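Local atomic coordinates of putative flagellar protein FliS (Parabacteroides merdae ATCC 43184, PDB entry 4YOK), a protein that is of unknown function for all its flagellar name, a DUF3823 family protein with a prealbumin-like N-terminal domain and a C-terminal domain of the E-set clan. Residues P100-I104 against V185-A189; M116-I122 against V134-L138; N148-R152 against E174-A178; K179-V185 against S198-K204. All coordinates share one frame; numbering follows the deposited sequence.

In the fold
All four interactions fall within the C-terminal domain, whose two antiparallel sheets, one of three strands and one of four, face each other as a sandwich. Interactions 1 and 2 join the sheets across the core: their centres lie about 11 Å apart, and strands 102-111 and 115-124 pair with each other, as do 182-189 and 131-139. Interaction 4 works within the four-stranded sheet, sharing Val185 with interaction 1. Interaction 3 seats helix 173-177, its centre about 23 Å from that of interaction 1. Interactions 2 and 3 lie in the chain between the segments of interaction 1, which alternate with those of interaction 4, so that both sheets share one core with the short helix at its end.

Interaction 1: P100-I104 against V185-A189; sequences PYFMI and VGVLA
Strand 102-104 runs almost exactly antiparallel to strand 185-189, at 172°, yet the two axes come no nearer than 8.2 Å: they belong to opposite sheets of a beta sandwich, make no backbone hydrogen bond to each other and meet mainly through side chains. On the lower-numbered strand Phe102 and Ile104 point into the space between the sheets, and Val185, Val187 and Ala189 answer from the other. Ala189 sits in a corner made by two aromatic residues. Its CB touches Tyr101 CD2 at 3.7 Å and also lies at the edge of the Phe102 ring, in its plane, 3.8 Å from CE2. The CG of Phe102 stands anti to its carbonyl carbon (chi1 -61°), which brings the CD2-CE2 side of the ring to Ala189 and to Val187 CG1; the Phe102 and Val187 side chains cross at about a right angle. A serine in place of Phe102 takes away the ring that covers Ala189 CB and Val187 CG1, and would probably open a gap between the sheets. Ile122 and Ile131 touch the same ring. Farther along, Ile104 and Val187 slide past each other in opposite directions, with Ile104 CD1 3.7 Å from Val187 CG2.

Interaction 2: M116-I122 against V134-L138; sequences MNASFMI and VMLLL
Strands 116-122 and 134-138 belong to the two facing sheets of the beta sandwich; they cross at 132°, with their axes 8.6 Å apart at the closest. Packing here depends on how side chains of different length fill a gap of changing width. Where the strands carry Ala118 and Leu136, the CA atoms come within 7.6 Å, and the short methyl of Ala118 is matched by the branched end of Leu136, whose CD2 lies 3.9 Å from Ala118 CB. Towards Ile122 and Val134 the backbones diverge, and longer groups span the distance. Ile122 and Val134 reach for each other tip to tip, CD1 to CG2, while the other methyl of the valine, CG1, meets Phe120 CZ at 3.7 Å. This methyl lies at the edge of the phenylalanine ring, in its plane, so the ring passes alongside Val134 without laying a face on it.

At the other end Met116, a selenomethionine, does the reaching. Its CG is anti to the backbone N (chi1 170°) and the chain stays extended beyond it, carrying SE between Leu136 CB and Leu138 CG. The Met116 and Leu138 side chains slide past each other in opposite directions, with 3.7 Å between SE and CG. Leu165 of strand 161-168, which pairs with 115-124, also touches Leu136, and Val163 touches Phe120 and Ile122. The terminal methyl CE of Met116 extends farthest, ending 3.5 Å from the backbone oxygen O of Leu137.

Interaction 3: N148-R152 against E174-A178; sequences NNLYR and EIVKA
Leu150 and Tyr151 both face Leu138 of strand 131-139, a classic beta bulge, and the two successive side chains of the bulge both meet the single short helix 173-177. Leu150 makes the largest share of the contact. Its CG is anti to the backbone N (chi1 -163°), which sends the forked end against the single turn of the helix, at Glu174. One branch, CD2, comes 3.6 Å from the backbone oxygen of Glu174, while CG and CD1 lie against Glu174 CB, the two side chains crossing at about a right angle. An alanine here would probably leave Glu174 CB and Ala178 CB without their apolar partner and open a gap between bulge and helix.

Tyr151 contributes its root more than its ring: CB is 3.8 Å from Ile175 CD1, and the far end of the side chain leads away. The chain of Glu174 is bent, and its carboxylate is held along the helix by a salt bridge in which Lys177 NZ meets OE2 at 2.9 Å on the syn side. Ala178 is the first residue to leave helical geometry. The helix covers one end of the sandwich and lies between strands 161-168 and 182-189 in the chain; Ile175 also touches Leu138 of strand 131-139 and Ile169 of the loop after strand 161-168.

Interaction 4: K179-V185 against S198-K204; sequences KALYARV and SPVVRLK
Tyr182 and Arg202, a non-hydrogen-bonded pair of an antiparallel beta hairpin, overlap: Arg202 CG sits over a face of the ring, 4.1 Å from its centroid, in a CH-pi contact offset toward the rim. The arginine is extended from CG to NE, which carries its guanidinium out over the tyrosine hydroxyl, with OH over one face toward the rim and the two planes 27° apart. The next pair, Ala183 and Val201, is hydrogen-bonded both ways, with Val201 N reaching Ala183 O at 2.9 Å and 174°.

On the other side of Tyr182 and Arg202 the pattern breaks into a classic beta bulge, where Leu203 and Lys204 both face Leu181. Their two N-H groups share Leu181 O, the shorter bond coming from Leu203 N at 2.7 Å. Leu181 N bonds to Lys204 O of the C-terminal carboxylate, and Arg202 NE reaches Lys204 O from the opposite face of its plane, at 2.9 Å. Thus the arginine that covers Tyr182 fixes the chain end, and a water bridges Lys179 O and Lys204 OXT.

At the other end Ser198 OG accepts from Val185 N at 3.0 Å and donates to Pro199 O, while Ser198 O receives Arg184 NE, nearly along the C=O axis. Val200 CG2 lies over a face of that guanidinium, whose NH1 and NH2 go on to Ala144 O and Leu25 O. Strand 196-202 is the outermost of its sheet; strand 182-189 lies between it and strand 131-139, bonded to the latter through Tyr182 with Ser139 and Arg184 with Leu137.

Interaction 1: P100-I104 against V185-A189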
loop_
_atom_site.group_PDB
_atom_site.type_symbol
_atom_site.label_atom_id
_atom_site.label_comp_id
_atom_site.label_asym_id
_atom_site.label_seq_id
_atom_site.Cartn_x
_atom_site.Cartn_y
_atom_site.Cartn_z
ATOM N N PRO A 100 -1.379 -8.731 -6.888
ATOM C CA PRO A 100 -2.032 -8.617 -5.567
ATOM C C PRO A 100 -2.992 -9.771 -5.313
ATOM O O PRO A 100 -3.533 -10.320 -6.272
ATOM C CB PRO A 100 -2.802 -7.287 -5.646
ATOM C CG PRO A 100 -2.268 -6.569 -6.871
ATOM C CD PRO A 100 -1.783 -7.640 -7.797
ATOM N N TYR A 101 -3.231 -10.124 -4.034
ATOM C CA TYR A 101 -4.214 -11.175 -3.692
ATOM C C TYR A 101 -5.620 -10.649 -3.983
ATOM O O TYR A 101 -6.442 -11.347 -4.564
ATOM C CB TYR A 101 -4.088 -11.538 -2.200
ATOM C CG TYR A 101 -2.784 -12.215 -1.873
ATOM C CD1 TYR A 101 -2.476 -13.470 -2.405
ATOM C CD2 TYR A 101 -1.822 -11.579 -1.093
ATOM C CE1 TYR A 101 -1.247 -14.077 -2.157
ATOM C CE2 TYR A 101 -0.610 -12.209 -0.784
ATOM C CZ TYR A 101 -0.333 -13.457 -1.318
ATOM O OH TYR A 101 0.857 -14.085 -1.059
ATOM N N PHE A 102 -5.859 -9.390 -3.596
ATOM C CA PHE A 102 -7.129 -8.678 -3.730
ATOM C C PHE A 102 -6.938 -7.242 -4.197
ATOM O O PHE A 102 -5.893 -6.640 -3.978
ATOM C CB PHE A 102 -7.879 -8.630 -2.369
ATOM C CG PHE A 102 -8.216 -10.001 -1.830
ATOM C CD1 PHE A 102 -9.307 -10.712 -2.328
ATOM C CD2 PHE A 102 -7.412 -10.606 -0.864
ATOM C CE1 PHE A 102 -9.584 -12.010 -1.875
ATOM C CE2 PHE A 102 -7.701 -11.897 -0.396
ATOM C CZ PHE A 102 -8.769 -12.598 -0.928
HETATM N N MSE A 103 -7.969 -6.705 -4.840
HETATM C CA MSE A 103 -8.040 -5.306 -5.234
HETATM C C MSE A 103 -9.343 -4.742 -4.653
HETATM O O MSE A 103 -10.367 -5.423 -4.648
HETATM C CB MSE A 103 -7.964 -5.106 -6.769
HETATM C CG MSE A 103 -6.592 -5.425 -7.367
HETATM SE SE MSE A 103 -5.166 -4.135 -6.858
HETATM C CE MSE A 103 -5.824 -2.609 -7.871
ATOM N N ILE A 104 -9.287 -3.499 -4.182
ATOM C CA ILE A 104 -10.428 -2.758 -3.656
ATOM C C ILE A 104 -10.817 -1.760 -4.737
ATOM O O ILE A 104 -9.937 -1.112 -5.301
ATOM C CB ILE A 104 -10.075 -2.043 -2.317
ATOM C CG1 ILE A 104 -9.625 -3.037 -1.230
ATOM C CG2 ILE A 104 -11.241 -1.165 -1.820
ATOM C CD1 ILE A 104 -8.873 -2.363 -0.050
ATOM N N VAL A 185 -9.797 2.224 3.712
ATOM C CA VAL A 185 -10.193 0.853 4.027
ATOM C C VAL A 185 -9.010 -0.055 3.669
ATOM O O VAL A 185 -8.219 0.294 2.781
ATOM C CB VAL A 185 -11.526 0.366 3.420
ATOM C CG1 VAL A 185 -12.717 1.103 4.048
ATOM C CG2 VAL A 185 -11.541 0.474 1.896
ATOM N N GLY A 186 -8.893 -1.168 4.379
ATOM C CA GLY A 186 -7.820 -2.133 4.145
ATOM C C GLY A 186 -8.336 -3.552 4.053
ATOM O O GLY A 186 -9.354 -3.880 4.660
ATOM N N VAL A 187 -7.651 -4.396 3.268
ATOM C CA VAL A 187 -7.973 -5.812 3.101
ATOM C C VAL A 187 -6.667 -6.601 3.232
ATOM O O VAL A 187 -5.717 -6.389 2.467
ATOM C CB VAL A 187 -8.724 -6.143 1.776
ATOM C CG1 VAL A 187 -8.905 -7.656 1.606
ATOM C CG2 VAL A 187 -10.083 -5.430 1.717
ATOM N N LEU A 188 -6.625 -7.472 4.230
ATOM C CA LEU A 188 -5.499 -8.359 4.504
ATOM C C LEU A 188 -5.871 -9.788 4.105
ATOM O O LEU A 188 -6.901 -10.296 4.524
ATOM C CB LEU A 188 -5.130 -8.301 6.001
ATOM C CG LEU A 188 -3.996 -9.230 6.457
ATOM C CD1 LEU A 188 -2.630 -8.721 5.951
ATOM C CD2 LEU A 188 -3.986 -9.356 7.987
ATOM N N ALA A 189 -5.016 -10.425 3.309
ATOM C CA ALA A 189 -5.158 -11.805 2.849
ATOM C C ALA A 189 -4.570 -12.768 3.864
ATOM O O ALA A 189 -3.554 -12.443 4.495
ATOM C CB ALA A 189 -4.430 -11.958 1.522
#

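Interaction 2: M116-I122 against V134-L138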
loop_
_atom_site.group_PDB
_atom_site.type_symbol
_atom_site.label_atom_id
_atom_site.label_comp_id
_atom_site.label_asym_id
_atom_site.label_seq_id
_atom_site.Cartn_x
_atom_site.Cartn_y
_atom_site.Cartn_z
HETATM N N MSE A 116 -19.071 5.361 10.765
HETATM C CA MSE A 116 -18.287 5.397 9.551
HETATM C C MSE A 116 -18.935 4.373 8.641
HETATM O O MSE A 116 -19.045 3.194 9.025
HETATM C CB MSE A 116 -16.813 5.095 9.784
HETATM C CG MSE A 116 -16.091 4.909 8.464
HETATM SE SE MSE A 116 -14.206 4.615 8.725
HETATM C CE MSE A 116 -13.744 4.504 6.883
ATOM N N ASN A 117 -19.418 4.831 7.487
ATOM C CA ASN A 117 -20.066 4.006 6.464
ATOM C C ASN A 117 -19.088 3.788 5.318
ATOM O O ASN A 117 -18.441 4.738 4.860
ATOM C CB ASN A 117 -21.362 4.682 5.989
ATOM C CG ASN A 117 -22.344 4.876 7.125
ATOM O OD1 ASN A 117 -22.665 3.940 7.855
ATOM N ND2 ASN A 117 -22.823 6.087 7.328
ATOM N N ALA A 118 -18.933 2.531 4.900
ATOM C CA ALA A 118 -18.007 2.162 3.829
ATOM C C ALA A 118 -18.654 1.121 2.923
ATOM O O ALA A 118 -19.058 0.046 3.385
ATOM C CB ALA A 118 -16.691 1.632 4.412
ATOM N N SER A 119 -18.849 1.490 1.654
ATOM C CA SER A 119 -19.354 0.579 0.637
ATOM C C SER A 119 -18.267 0.467 -0.407
ATOM O O SER A 119 -17.713 1.493 -0.797
ATOM C CB SER A 119 -20.656 1.107 0.030
ATOM O OG SER A 119 -21.688 0.952 0.988
ATOM N N PHE A 120 -17.911 -0.757 -0.819
ATOM C CA PHE A 120 -16.845 -0.969 -1.807
ATOM C C PHE A 120 -16.889 -2.388 -2.313
ATOM O O PHE A 120 -17.681 -3.205 -1.820
ATOM C CB PHE A 120 -15.435 -0.629 -1.237
ATOM C CG PHE A 120 -15.085 -1.329 0.059
ATOM C CD1 PHE A 120 -15.507 -0.814 1.281
ATOM C CD2 PHE A 120 -14.255 -2.441 0.064
ATOM C CE1 PHE A 120 -15.175 -1.450 2.477
ATOM C CE2 PHE A 120 -13.899 -3.064 1.268
ATOM C CZ PHE A 120 -14.401 -2.591 2.461
HETATM N N MSE A 121 -16.092 -2.663 -3.337
HETATM C CA MSE A 121 -15.970 -3.984 -3.933
HETATM C C MSE A 121 -14.596 -4.575 -3.641
HETATM O O MSE A 121 -13.586 -3.879 -3.747
HETATM C CB MSE A 121 -16.170 -3.886 -5.456
HETATM C CG MSE A 121 -17.599 -3.630 -5.836
HETATM SE SE MSE A 121 -18.384 -5.313 -6.391
HETATM C CE MSE A 121 -17.240 -5.624 -8.010
ATOM N N ILE A 122 -14.569 -5.850 -3.281
ATOM C CA ILE A 122 -13.333 -6.599 -3.062
ATOM C C ILE A 122 -13.277 -7.620 -4.168
ATOM O O ILE A 122 -14.145 -8.502 -4.244
ATOM C CB ILE A 122 -13.211 -7.250 -1.661
ATOM C CG1 ILE A 122 -13.199 -6.182 -0.546
ATOM C CG2 ILE A 122 -11.936 -8.153 -1.608
ATOM C CD1 ILE A 122 -13.455 -6.771 0.872
ATOM N N VAL A 134 -10.872 -7.200 7.126
ATOM C CA VAL A 134 -11.176 -5.940 6.462
ATOM C C VAL A 134 -11.146 -4.871 7.565
ATOM O O VAL A 134 -11.686 -5.086 8.661
ATOM C CB VAL A 134 -12.515 -6.018 5.699
ATOM C CG1 VAL A 134 -12.872 -4.674 5.097
ATOM C CG2 VAL A 134 -12.441 -7.088 4.607
HETATM N N MSE A 135 -10.525 -3.734 7.278
HETATM C CA MSE A 135 -10.354 -2.674 8.279
HETATM C C MSE A 135 -10.910 -1.347 7.795
HETATM O O MSE A 135 -10.657 -0.935 6.657
HETATM C CB MSE A 135 -8.857 -2.497 8.640
HETATM C CG MSE A 135 -8.221 -3.767 9.187
HETATM SE SE MSE A 135 -6.296 -3.550 9.307
HETATM C CE MSE A 135 -5.929 -3.942 7.360
ATOM N N LEU A 136 -11.684 -0.696 8.665
ATOM C CA LEU A 136 -12.240 0.646 8.462
ATOM C C LEU A 136 -11.390 1.561 9.307
ATOM O O LEU A 136 -11.230 1.300 10.499
ATOM C CB LEU A 136 -13.730 0.689 8.844
ATOM C CG LEU A 136 -14.720 0.525 7.680
ATOM C CD1 LEU A 136 -14.508 -0.765 6.910
ATOM C CD2 LEU A 136 -16.154 0.706 8.134
ATOM N N LEU A 137 -10.753 2.566 8.681
ATOM C CA LEU A 137 -9.806 3.443 9.360
ATOM C C LEU A 137 -10.106 4.909 9.199
ATOM O O LEU A 137 -10.551 5.349 8.128
ATOM C CB LEU A 137 -8.381 3.193 8.790
ATOM C CG LEU A 137 -7.887 1.746 8.750
ATOM C CD1 LEU A 137 -6.722 1.578 7.762
ATOM C CD2 LEU A 137 -7.516 1.256 10.142
ATOM N N LEU A 138 -9.815 5.686 10.257
ATOM C CA LEU A 138 -9.875 7.143 10.233
ATOM C C LEU A 138 -8.566 7.681 10.793
ATOM O O LEU A 138 -7.984 7.072 11.699
ATOM C CB LEU A 138 -11.063 7.739 11.010
ATOM C CG LEU A 138 -12.472 7.430 10.470
ATOM C CD1 LEU A 138 -13.540 7.743 11.526
ATOM C CD2 LEU A 138 -12.763 8.218 9.183
#

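Interaction 3: N148-R152 against E174-A178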
loop_
_atom_site.group_PDB
_atom_site.type_symbol
_atom_site.label_atom_id
_atom_site.label_comp_id
_atom_site.label_asym_id
_atom_site.label_seq_id
_atom_site.Cartn_x
_atom_site.Cartn_y
_atom_site.Cartn_z
ATOM N N ASN A 148 -1.184 3.406 11.919
ATOM C CA ASN A 148 -1.317 4.854 11.986
ATOM C C ASN A 148 -2.727 5.272 11.753
ATOM O O ASN A 148 -3.144 5.429 10.621
ATOM C CB ASN A 148 -0.393 5.527 10.971
ATOM C CG ASN A 148 1.047 5.260 11.248
ATOM O OD1 ASN A 148 1.598 4.227 10.840
ATOM N ND2 ASN A 148 1.658 6.149 12.017
ATOM N N ASN A 149 -3.466 5.478 12.827
ATOM C CA ASN A 149 -4.849 5.890 12.726
ATOM C C ASN A 149 -5.348 6.395 14.074
ATOM O O ASN A 149 -4.736 6.119 15.106
ATOM C CB ASN A 149 -5.704 4.687 12.243
ATOM C CG ASN A 149 -5.679 3.511 13.199
ATOM O OD1 ASN A 149 -6.278 3.581 14.270
ATOM N ND2 ASN A 149 -4.999 2.410 12.845
ATOM N N LEU A 150 -6.491 7.074 14.050
ATOM C CA LEU A 150 -7.210 7.584 15.208
ATOM C C LEU A 150 -8.343 6.623 15.596
ATOM O O LEU A 150 -8.818 6.622 16.739
ATOM C CB LEU A 150 -7.778 8.956 14.795
ATOM C CG LEU A 150 -8.214 9.873 15.893
ATOM C CD1 LEU A 150 -7.016 10.486 16.581
ATOM C CD2 LEU A 150 -9.075 10.985 15.324
ATOM N N TYR A 151 -8.818 5.832 14.619
ATOM C CA TYR A 151 -9.910 4.878 14.803
ATOM C C TYR A 151 -9.715 3.725 13.842
ATOM O O TYR A 151 -9.385 3.952 12.671
ATOM C CB TYR A 151 -11.286 5.548 14.538
ATOM C CG TYR A 151 -12.449 4.580 14.605
ATOM C CD1 TYR A 151 -13.096 4.319 15.813
ATOM C CD2 TYR A 151 -12.902 3.917 13.464
ATOM C CE1 TYR A 151 -14.146 3.408 15.891
ATOM C CE2 TYR A 151 -13.968 3.008 13.527
ATOM C CZ TYR A 151 -14.573 2.746 14.748
ATOM O OH TYR A 151 -15.621 1.858 14.848
ATOM N N ARG A 152 -9.951 2.496 14.337
ATOM C CA ARG A 152 -9.840 1.289 13.539
ATOM C C ARG A 152 -10.906 0.325 13.996
ATOM O O ARG A 152 -11.055 0.117 15.205
ATOM C CB ARG A 152 -8.426 0.651 13.687
ATOM C CG ARG A 152 -8.312 -0.730 13.003
ATOM C CD ARG A 152 -6.879 -1.272 13.059
ATOM N NE ARG A 152 -6.855 -2.719 12.838
ATOM C CZ ARG A 152 -5.767 -3.477 12.976
ATOM N NH1 ARG A 152 -4.596 -2.925 13.275
ATOM N NH2 ARG A 152 -5.843 -4.792 12.823
ATOM N N GLU A 174 -11.930 11.843 20.069
ATOM C CA GLU A 174 -10.816 12.204 19.179
ATOM C C GLU A 174 -11.314 12.545 17.768
ATOM O O GLU A 174 -10.827 13.503 17.174
ATOM C CB GLU A 174 -9.774 11.068 19.123
ATOM C CG GLU A 174 -8.929 10.972 20.390
ATOM C CD GLU A 174 -8.228 12.256 20.803
ATOM O OE1 GLU A 174 -7.399 12.765 20.013
ATOM O OE2 GLU A 174 -8.523 12.762 21.909
ATOM N N ILE A 175 -12.318 11.792 17.255
ATOM C CA ILE A 175 -12.908 12.053 15.926
ATOM C C ILE A 175 -13.616 13.451 15.936
ATOM O O ILE A 175 -13.389 14.261 15.042
ATOM C CB ILE A 175 -13.886 10.895 15.507
ATOM C CG1 ILE A 175 -13.074 9.597 15.193
ATOM C CG2 ILE A 175 -14.746 11.319 14.274
ATOM C CD1 ILE A 175 -13.859 8.308 15.193
ATOM N N VAL A 176 -14.433 13.718 16.970
ATOM C CA VAL A 176 -15.187 14.966 17.135
ATOM C C VAL A 176 -14.201 16.170 17.209
ATOM O O VAL A 176 -14.444 17.204 16.587
ATOM C CB VAL A 176 -16.122 14.893 18.369
ATOM C CG1 VAL A 176 -16.899 16.203 18.567
ATOM C CG2 VAL A 176 -17.093 13.717 18.255
ATOM N N LYS A 177 -13.061 15.991 17.910
ATOM C CA LYS A 177 -12.017 17.020 18.106
ATOM C C LYS A 177 -11.134 17.276 16.882
ATOM O O LYS A 177 -10.496 18.325 16.808
ATOM C CB LYS A 177 -11.084 16.582 19.247
ATOM C CG LYS A 177 -11.565 16.920 20.653
ATOM C CD LYS A 177 -10.901 16.038 21.734
ATOM C CE LYS A 177 -9.388 16.146 21.796
ATOM N NZ LYS A 177 -8.834 15.453 22.989
ATOM N N ALA A 178 -11.005 16.287 15.998
ATOM C CA ALA A 178 -10.116 16.349 14.831
ATOM C C ALA A 178 -10.415 17.563 13.919
ATOM O O ALA A 178 -11.554 17.745 13.526
ATOM C CB ALA A 178 -10.231 15.054 14.040
#

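Interaction 4: K179-V185 against S198-K204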
loop_
_atom_site.group_PDB
_atom_site.type_symbol
_atom_site.label_atom_id
_atom_site.label_comp_id
_atom_site.label_asym_id
_atom_site.label_seq_id
_atom_site.Cartn_x
_atom_site.Cartn_y
_atom_site.Cartn_z
ATOM N N LYS A 179 -9.393 18.369 13.574
ATOM C CA LYS A 179 -9.594 19.522 12.675
ATOM C C LYS A 179 -9.635 19.064 11.221
ATOM O O LYS A 179 -10.217 19.736 10.375
ATOM C CB LYS A 179 -8.530 20.605 12.875
ATOM C CG LYS A 179 -8.643 21.282 14.229
ATOM C CD LYS A 179 -7.692 22.456 14.355
ATOM C CE LYS A 179 -7.526 22.872 15.796
ATOM N NZ LYS A 179 -6.475 23.914 15.951
ATOM N N ALA A 180 -9.016 17.934 10.936
ATOM C CA ALA A 180 -9.022 17.310 9.612
ATOM C C ALA A 180 -9.276 15.846 9.814
ATOM O O ALA A 180 -8.827 15.301 10.822
ATOM C CB ALA A 180 -7.695 17.538 8.894
ATOM N N LEU A 181 -9.999 15.204 8.888
ATOM C CA LEU A 181 -10.304 13.787 9.038
ATOM C C LEU A 181 -10.154 13.080 7.709
ATOM O O LEU A 181 -10.692 13.531 6.686
ATOM C CB LEU A 181 -11.736 13.604 9.608
ATOM C CG LEU A 181 -12.103 12.214 10.132
ATOM C CD1 LEU A 181 -11.341 11.889 11.437
ATOM C CD2 LEU A 181 -13.621 12.098 10.344
ATOM N N TYR A 182 -9.426 11.965 7.726
ATOM C CA TYR A 182 -9.134 11.168 6.526
ATOM C C TYR A 182 -9.594 9.733 6.730
ATOM O O TYR A 182 -9.485 9.214 7.837
ATOM C CB TYR A 182 -7.626 11.204 6.230
ATOM C CG TYR A 182 -7.080 12.581 5.922
ATOM C CD1 TYR A 182 -6.777 13.477 6.942
ATOM C CD2 TYR A 182 -6.825 12.974 4.608
ATOM C CE1 TYR A 182 -6.256 14.740 6.665
ATOM C CE2 TYR A 182 -6.290 14.234 4.321
ATOM C CZ TYR A 182 -5.997 15.106 5.355
ATOM O OH TYR A 182 -5.457 16.349 5.093
ATOM N N ALA A 183 -10.145 9.105 5.687
ATOM C CA ALA A 183 -10.649 7.739 5.780
ATOM C C ALA A 183 -9.906 6.829 4.835
ATOM O O ALA A 183 -9.383 7.277 3.805
ATOM C CB ALA A 183 -12.147 7.699 5.475
ATOM N N ARG A 184 -9.898 5.534 5.163
ATOM C CA ARG A 184 -9.273 4.518 4.319
ATOM C C ARG A 184 -9.855 3.156 4.662
ATOM O O ARG A 184 -10.310 2.933 5.796
ATOM C CB ARG A 184 -7.727 4.508 4.511
ATOM C CG ARG A 184 -6.958 4.048 3.275
ATOM C CD ARG A 184 -5.448 4.039 3.541
ATOM N NE ARG A 184 -4.645 3.972 2.309
ATOM C CZ ARG A 184 -3.345 3.682 2.271
ATOM N NH1 ARG A 184 -2.681 3.424 3.394
ATOM N NH2 ARG A 184 -2.703 3.621 1.104
ATOM N N VAL A 185 -9.797 2.224 3.712
ATOM C CA VAL A 185 -10.193 0.853 4.027
ATOM C C VAL A 185 -9.010 -0.055 3.669
ATOM O O VAL A 185 -8.219 0.294 2.781
ATOM C CB VAL A 185 -11.526 0.366 3.420
ATOM C CG1 VAL A 185 -12.717 1.103 4.048
ATOM C CG2 VAL A 185 -11.541 0.474 1.896
ATOM N N SER A 198 -7.497 1.110 0.016
ATOM C CA SER A 198 -8.107 2.066 -0.889
ATOM C C SER A 198 -7.216 3.316 -0.894
ATOM O O SER A 198 -6.382 3.447 0.007
ATOM C CB SER A 198 -9.501 2.435 -0.366
ATOM O OG SER A 198 -9.428 3.170 0.851
ATOM N N PRO A 199 -7.385 4.292 -1.808
ATOM C CA PRO A 199 -6.711 5.592 -1.596
ATOM C C PRO A 199 -7.232 6.225 -0.302
ATOM O O PRO A 199 -8.325 5.866 0.175
ATOM C CB PRO A 199 -7.186 6.442 -2.798
ATOM C CG PRO A 199 -7.723 5.464 -3.785
ATOM C CD PRO A 199 -8.284 4.343 -2.983
ATOM N N VAL A 200 -6.472 7.156 0.272
ATOM C CA VAL A 200 -6.921 7.903 1.444
ATOM C C VAL A 200 -7.889 8.960 0.924
ATOM O O VAL A 200 -7.576 9.604 -0.082
ATOM C CB VAL A 200 -5.712 8.524 2.193
ATOM C CG1 VAL A 200 -6.152 9.477 3.316
ATOM C CG2 VAL A 200 -4.791 7.442 2.720
ATOM N N VAL A 201 -9.051 9.113 1.573
ATOM C CA VAL A 201 -10.098 10.080 1.224
ATOM C C VAL A 201 -10.229 11.120 2.347
ATOM O O VAL A 201 -10.508 10.740 3.487
ATOM C CB VAL A 201 -11.454 9.327 0.972
ATOM C CG1 VAL A 201 -12.600 10.305 0.689
ATOM C CG2 VAL A 201 -11.317 8.326 -0.182
ATOM N N ARG A 202 -10.082 12.419 2.025
ATOM C CA ARG A 202 -10.269 13.473 3.005
ATOM C C ARG A 202 -11.782 13.716 3.197
ATOM O O ARG A 202 -12.489 14.011 2.233
ATOM C CB ARG A 202 -9.536 14.783 2.619
ATOM C CG ARG A 202 -9.591 15.764 3.760
ATOM C CD ARG A 202 -8.777 17.010 3.517
ATOM N NE ARG A 202 -8.930 17.925 4.638
ATOM C CZ ARG A 202 -8.280 19.077 4.757
ATOM N NH1 ARG A 202 -7.412 19.457 3.829
ATOM N NH2 ARG A 202 -8.477 19.848 5.814
ATOM N N LEU A 203 -12.265 13.591 4.434
ATOM C CA LEU A 203 -13.689 13.785 4.746
ATOM C C LEU A 203 -13.960 15.169 5.311
ATOM O O LEU A 203 -15.081 15.667 5.170
ATOM C CB LEU A 203 -14.213 12.708 5.712
ATOM C CG LEU A 203 -14.081 11.246 5.273
ATOM C CD1 LEU A 203 -14.641 10.332 6.331
ATOM C CD2 LEU A 203 -14.793 10.986 3.947
ATOM N N LYS A 204 -12.954 15.788 5.959
ATOM C CA LYS A 204 -13.051 17.149 6.498
ATOM C C LYS A 204 -11.650 17.738 6.693
ATOM O O LYS A 204 -10.671 16.963 6.689
ATOM C CB LYS A 204 -13.890 17.216 7.794
ATOM C CG LYS A 204 -13.204 16.743 9.071
ATOM C CD LYS A 204 -13.977 17.137 10.337
ATOM C CE LYS A 204 -15.077 16.163 10.690
ATOM N NZ LYS A 204 -15.803 16.572 11.920
ATOM O OXT LYS A 204 -11.523 18.979 6.761
HETATM O O HOH W 1 -9.980 20.896 7.909
#